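Local coordinates for sporulation-control protein spo0M (Bacillus subtilis, PDB 5CL2) that controls the expression of spo0A and is required for cells to pass the morphological stage 0 of sporulation, at residues E135-A140 and L185-L190; V226-S231 and E240-E245. One frame throughout, in Å; residues are numbered along the deposited sequence.

Interaction 1: residues E135-A140 and L185-L190; sequences ENVLEA and LELIFL
Val137 and Phe189 form the tight centre of this helix-on-sheet contact, in which helix 132-143 packs along the middle strand of a five-stranded antiparallel sheet. The two short segments run nearly antiparallel, at 164°, with their axes 11.1 Å apart at closest approach. From the helix, CG1 of Val137 reaches the rim of the Phe189 ring close to the ring plane, 3.5 Å from CE1, and the CB of Val137 follows at 3.7 Å from the same carbon. A chi1 of -178°, which sets this methyl opposite the backbone N, extends it to the ring. The same CG1 has Leu187 CD1 at 4.3 Å, a lighter touch two residues along the strand, on the same face of the sheet. Leu138 closes the contact from a different angle: its CB does not point straight at the strand, but its CD2 methyl comes within 3.9 Å of Phe189 CZ, meeting the ring obliquely.

Packing is looser toward Leu138, which, like Phe189, is only partly buried, whereas Val137 and Leu187 are buried. On the solvent side of the helix, the Glu135 and Glu139 carboxylates stay well clear of the strand. Around the pair, Phe169 stacks edge-to-face with Phe189, and Ile198 touches both Val137 and Phe189. Between the two segments the contact is wholly apolar, made by methyls and ring carbons, so its hold on the helix depends on shape and exclusion of water and not on directional bonds.

Interaction 2: residues V226-S231 and E240-E245; sequences VRFSQS and EEVLEE
Phe228 meets Val242 and Leu243 where a helix packs on the face of an antiparallel sheet. The ring stands near the end of strand 224-229, the outermost of the sheet within this chain, and helix 236-248 folds back over it after the short helix 230-234. The apolar part of the contact rests on this one ring and two consecutive helix residues, whose methyls both meet it obliquely. Val242 approaches from the opposite direction, with CG1 3.6 Å from Phe228 CE2; a chi1 of 172° turns that methyl opposite the backbone N and out toward the ring. The Leu243 side chain crosses at an angle, its CD2 arriving 3.8 Å from Phe228 CZ. Leu239 and Ile246 of the same helix also touch Phe228, as does Ile198 of the adjacent strand.

The polar interactions lie apart from the ring. Arg227 forms a salt bridge with Asp192, Gln230 OE1 is hydrogen-bonded to Gln222 NE2 of the second subunit, and Glu240 OE2 is hydrogen-bonded to Asn143 ND2 of helix 132-143. At the strand-to-helix switch Ser229 occupies the N-cap position, and its OG accepts a weak, bent capping bond from Ser231 N, 3.3 Å long with an N-H...O angle of 122°.

In the fold
Interactions 1 and 2 have centres about 10 Å apart and belong to the same helix-covered sheet, made of strands 146-155, 165-173, 185-191, 195-202 and 224-229. Interaction 1 uses the middle strand and interaction 2 the last one, and strand 195-202 lies between them. Along the chain they come in series, interaction 1 being complete before 226-231 begins. Their helices, 132-143 and 236-248, touch directly: Ala140 CB lies 3.6 Å from Leu243 CD1, and Val137 CG1 lies 4.2 Å from that same methyl. The C-terminal helix is thus packed against both the sheet and the earlier helix, joining the two contacts into one apolar layer.

Interaction 1: residues E135-A140 and L185-L190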
loop_
_atom_site.group_PDB
_atom_site.type_symbol
_atom_site.label_atom_id
_atom_site.label_comp_id
_atom_site.label_asym_id
_atom_site.label_seq_id
_atom_site.Cartn_x
_atom_site.Cartn_y
_atom_site.Cartn_z
ATOM N N GLU A 135 -8.374 15.988 -12.211
ATOM C CA GLU A 135 -8.363 17.157 -13.081
ATOM C C GLU A 135 -9.412 18.186 -12.629
ATOM O O GLU A 135 -9.209 19.398 -12.760
ATOM C CB GLU A 135 -8.607 16.729 -14.527
ATOM C CG GLU A 135 -8.370 17.817 -15.556
ATOM C CD GLU A 135 -8.053 17.238 -16.928
ATOM O OE1 GLU A 135 -8.656 16.201 -17.303
ATOM O OE2 GLU A 135 -7.194 17.811 -17.630
ATOM N N ASN A 136 -10.504 17.697 -12.050
ATOM C CA ASN A 136 -11.500 18.559 -11.435
ATOM C C ASN A 136 -10.892 19.288 -10.250
ATOM O O ASN A 136 -11.068 20.502 -10.113
ATOM C CB ASN A 136 -12.731 17.761 -10.977
ATOM C CG ASN A 136 -13.626 17.323 -12.132
ATOM O OD1 ASN A 136 -13.386 17.663 -13.290
ATOM N ND2 ASN A 136 -14.652 16.540 -11.816
ATOM N N VAL A 137 -10.177 18.558 -9.393
ATOM C CA VAL A 137 -9.549 19.196 -8.237
ATOM C C VAL A 137 -8.529 20.248 -8.686
ATOM O O VAL A 137 -8.450 21.329 -8.111
ATOM C CB VAL A 137 -8.859 18.181 -7.309
ATOM C CG1 VAL A 137 -8.258 18.896 -6.104
ATOM C CG2 VAL A 137 -9.855 17.138 -6.829
ATOM N N LEU A 138 -7.774 19.936 -9.730
ATOM C CA LEU A 138 -6.703 20.811 -10.214
ATOM C C LEU A 138 -7.273 22.108 -10.772
ATOM O O LEU A 138 -6.779 23.207 -10.481
ATOM C CB LEU A 138 -5.882 20.102 -11.289
ATOM C CG LEU A 138 -5.104 18.868 -10.824
ATOM C CD1 LEU A 138 -4.451 18.136 -12.026
ATOM C CD2 LEU A 138 -4.070 19.255 -9.760
ATOM N N GLU A 139 -8.316 21.963 -11.585
ATOM C CA GLU A 139 -9.002 23.118 -12.131
ATOM C C GLU A 139 -9.620 23.954 -11.020
ATOM O O GLU A 139 -9.499 25.181 -11.022
ATOM C CB GLU A 139 -10.077 22.676 -13.121
ATOM C CG GLU A 139 -11.002 23.791 -13.589
ATOM C CD GLU A 139 -12.079 23.295 -14.549
ATOM O OE1 GLU A 139 -12.094 22.081 -14.859
ATOM O OE2 GLU A 139 -12.901 24.120 -15.007
ATOM N N ALA A 140 -10.244 23.283 -10.054
ATOM C CA ALA A 140 -10.839 23.947 -8.894
ATOM C C ALA A 140 -9.823 24.775 -8.112
ATOM O O ALA A 140 -10.109 25.904 -7.732
ATOM C CB ALA A 140 -11.493 22.928 -7.980
ATOM N N LEU A 185 1.229 25.930 -1.926
ATOM C CA LEU A 185 0.339 24.860 -1.516
ATOM C C LEU A 185 0.782 23.485 -2.086
ATOM O O LEU A 185 1.213 23.400 -3.218
ATOM C CB LEU A 185 -1.076 25.180 -1.988
ATOM C CG LEU A 185 -2.124 24.095 -1.798
ATOM C CD1 LEU A 185 -2.429 23.912 -0.323
ATOM C CD2 LEU A 185 -3.351 24.433 -2.609
ATOM N N GLU A 186 0.674 22.426 -1.294
ATOM C CA GLU A 186 1.037 21.090 -1.730
ATOM C C GLU A 186 -0.138 20.161 -1.531
ATOM O O GLU A 186 -0.701 20.113 -0.432
ATOM C CB GLU A 186 2.240 20.560 -0.943
ATOM C CG GLU A 186 3.588 21.193 -1.310
ATOM C CD GLU A 186 3.867 22.489 -0.552
ATOM O OE1 GLU A 186 3.331 22.712 0.566
ATOM O OE2 GLU A 186 4.651 23.287 -1.080
ATOM N N LEU A 187 -0.473 19.405 -2.579
ATOM C CA LEU A 187 -1.543 18.417 -2.560
ATOM C C LEU A 187 -1.004 17.041 -2.925
ATOM O O LEU A 187 -0.121 16.897 -3.788
ATOM C CB LEU A 187 -2.676 18.792 -3.524
ATOM C CG LEU A 187 -3.393 20.143 -3.341
ATOM C CD1 LEU A 187 -4.744 20.182 -4.052
ATOM C CD2 LEU A 187 -3.527 20.537 -1.874
ATOM N N ILE A 188 -1.505 16.038 -2.224
ATOM C CA ILE A 188 -1.292 14.658 -2.610
ATOM C C ILE A 188 -2.640 14.013 -2.881
ATOM O O ILE A 188 -3.546 14.079 -2.046
ATOM C CB ILE A 188 -0.558 13.862 -1.522
ATOM C CG1 ILE A 188 0.848 14.398 -1.320
ATOM C CG2 ILE A 188 -0.496 12.361 -1.884
ATOM C CD1 ILE A 188 1.438 13.951 0.007
ATOM N N PHE A 189 -2.781 13.406 -4.051
ATOM C CA PHE A 189 -3.986 12.650 -4.369
ATOM C C PHE A 189 -3.773 11.159 -4.151
ATOM O O PHE A 189 -2.830 10.572 -4.694
ATOM C CB PHE A 189 -4.388 12.882 -5.810
ATOM C CG PHE A 189 -4.603 14.302 -6.137
ATOM C CD1 PHE A 189 -5.792 14.919 -5.822
ATOM C CD2 PHE A 189 -3.608 15.036 -6.725
ATOM C CE1 PHE A 189 -5.998 16.223 -6.121
ATOM C CE2 PHE A 189 -3.806 16.362 -7.014
ATOM C CZ PHE A 189 -5.014 16.954 -6.705
ATOM N N LEU A 190 -4.646 10.551 -3.366
ATOM C CA LEU A 190 -4.692 9.105 -3.244
ATOM C C LEU A 190 -5.996 8.620 -3.862
ATOM O O LEU A 190 -7.074 8.747 -3.271
ATOM C CB LEU A 190 -4.595 8.691 -1.777
ATOM C CG LEU A 190 -3.471 9.380 -0.998
ATOM C CD1 LEU A 190 -3.583 9.091 0.494
ATOM C CD2 LEU A 190 -2.133 8.905 -1.535
#

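Interaction 2: residues V226-S231 and E240-E245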
loop_
_atom_site.group_PDB
_atom_site.type_symbol
_atom_site.label_atom_id
_atom_site.label_comp_id
_atom_site.label_asym_id
_atom_site.label_seq_id
_atom_site.Cartn_x
_atom_site.Cartn_y
_atom_site.Cartn_z
ATOM N N VAL A 226 -8.348 14.850 3.856
ATOM C CA VAL A 226 -9.791 14.839 3.609
ATOM C C VAL A 226 -10.231 13.897 2.480
ATOM O O VAL A 226 -9.705 13.967 1.362
ATOM C CB VAL A 226 -10.299 16.267 3.276
ATOM C CG1 VAL A 226 -11.749 16.226 2.786
ATOM C CG2 VAL A 226 -10.140 17.206 4.488
ATOM N N ARG A 227 -11.223 13.046 2.756
ATOM C CA ARG A 227 -11.766 12.189 1.703
ATOM C C ARG A 227 -12.976 12.813 1.003
ATOM O O ARG A 227 -13.884 13.325 1.653
ATOM C CB ARG A 227 -12.153 10.821 2.263
ATOM C CG ARG A 227 -13.068 10.062 1.325
ATOM C CD ARG A 227 -13.089 8.580 1.612
ATOM N NE ARG A 227 -13.421 7.862 0.390
ATOM C CZ ARG A 227 -12.509 7.324 -0.415
ATOM N NH1 ARG A 227 -11.220 7.396 -0.100
ATOM N NH2 ARG A 227 -12.887 6.704 -1.522
ATOM N N PHE A 228 -12.949 12.792 -0.320
ATOM C CA PHE A 228 -14.061 13.155 -1.196
ATOM C C PHE A 228 -14.606 11.910 -1.883
ATOM O O PHE A 228 -13.840 11.011 -2.264
ATOM C CB PHE A 228 -13.618 14.140 -2.287
ATOM C CG PHE A 228 -13.138 15.472 -1.773
ATOM C CD1 PHE A 228 -11.933 15.582 -1.088
ATOM C CD2 PHE A 228 -13.860 16.624 -2.032
ATOM C CE1 PHE A 228 -11.495 16.815 -0.632
ATOM C CE2 PHE A 228 -13.416 17.856 -1.578
ATOM C CZ PHE A 228 -12.236 17.947 -0.885
ATOM N N SER A 229 -15.915 11.862 -2.096
ATOM C CA SER A 229 -16.492 10.740 -2.822
ATOM C C SER A 229 -16.623 11.105 -4.278
ATOM O O SER A 229 -16.380 12.245 -4.653
ATOM C CB SER A 229 -17.869 10.386 -2.288
ATOM O OG SER A 229 -18.817 11.288 -2.836
ATOM N N GLN A 230 -17.063 10.143 -5.081
ATOM C CA GLN A 230 -17.273 10.361 -6.509
ATOM C C GLN A 230 -18.258 11.504 -6.802
ATOM O O GLN A 230 -18.003 12.336 -7.682
ATOM C CB GLN A 230 -17.777 9.077 -7.161
ATOM C CG GLN A 230 -18.172 9.228 -8.619
ATOM C CD GLN A 230 -18.376 7.883 -9.318
ATOM O OE1 GLN A 230 -18.541 6.849 -8.665
ATOM N NE2 GLN A 230 -18.360 7.898 -10.649
ATOM N N SER A 231 -19.380 11.533 -6.077
ATOM C CA SER A 231 -20.413 12.546 -6.319
ATOM C C SER A 231 -19.852 13.952 -6.111
ATOM O O SER A 231 -20.052 14.841 -6.941
ATOM C CB SER A 231 -21.623 12.356 -5.379
ATOM O OG SER A 231 -22.073 11.011 -5.346
ATOM N N GLU A 240 -15.154 23.484 -5.657
ATOM C CA GLU A 240 -14.345 24.662 -5.358
ATOM C C GLU A 240 -14.686 25.280 -4.029
ATOM O O GLU A 240 -13.792 25.832 -3.378
ATOM C CB GLU A 240 -14.484 25.781 -6.375
ATOM C CG GLU A 240 -14.489 25.433 -7.817
ATOM C CD GLU A 240 -13.999 26.621 -8.606
ATOM O OE1 GLU A 240 -13.893 27.724 -8.003
ATOM O OE2 GLU A 240 -13.727 26.460 -9.814
ATOM N N GLU A 241 -15.955 25.216 -3.607
ATOM C CA GLU A 241 -16.252 25.923 -2.364
ATOM C C GLU A 241 -15.817 25.076 -1.175
ATOM O O GLU A 241 -15.384 25.618 -0.149
ATOM C CB GLU A 241 -17.736 26.289 -2.225
ATOM C CG GLU A 241 -18.487 26.568 -3.516
ATOM C CD GLU A 241 -19.921 27.037 -3.255
ATOM O OE1 GLU A 241 -20.162 27.651 -2.182
ATOM O OE2 GLU A 241 -20.804 26.775 -4.109
ATOM N N VAL A 242 -15.862 23.752 -1.329
ATOM C CA VAL A 242 -15.329 22.894 -0.279
ATOM C C VAL A 242 -13.823 23.113 -0.139
ATOM O O VAL A 242 -13.292 23.210 0.972
ATOM C CB VAL A 242 -15.627 21.399 -0.553
ATOM C CG1 VAL A 242 -14.887 20.504 0.439
ATOM C CG2 VAL A 242 -17.126 21.133 -0.495
ATOM N N LEU A 243 -13.144 23.234 -1.273
ATOM C CA LEU A 243 -11.702 23.460 -1.272
ATOM C C LEU A 243 -11.359 24.825 -0.661
ATOM O O LEU A 243 -10.433 24.939 0.157
ATOM C CB LEU A 243 -11.155 23.312 -2.698
ATOM C CG LEU A 243 -11.276 21.853 -3.164
ATOM C CD1 LEU A 243 -10.976 21.692 -4.628
ATOM C CD2 LEU A 243 -10.410 20.925 -2.313
ATOM N N GLU A 244 -12.133 25.848 -1.021
ATOM C CA GLU A 244 -11.986 27.191 -0.416
ATOM C C GLU A 244 -12.109 27.131 1.125
ATOM O O GLU A 244 -11.279 27.695 1.862
ATOM C CB GLU A 244 -13.027 28.142 -1.018
ATOM C CG GLU A 244 -12.783 29.623 -0.766
ATOM C CD GLU A 244 -13.809 30.522 -1.462
ATOM O OE1 GLU A 244 -15.001 30.154 -1.516
ATOM O OE2 GLU A 244 -13.404 31.552 -2.036
ATOM N N GLU A 245 -13.128 26.414 1.602
ATOM C CA GLU A 245 -13.311 26.200 3.049
ATOM C C GLU A 245 -12.134 25.484 3.712
ATOM O O GLU A 245 -11.701 25.876 4.804
ATOM C CB GLU A 245 -14.595 25.416 3.347
ATOM C CG GLU A 245 -14.953 25.428 4.847
ATOM C CD GLU A 245 -16.419 25.122 5.142
ATOM O OE1 GLU A 245 -17.238 25.101 4.199
ATOM O OE2 GLU A 245 -16.751 24.895 6.327
#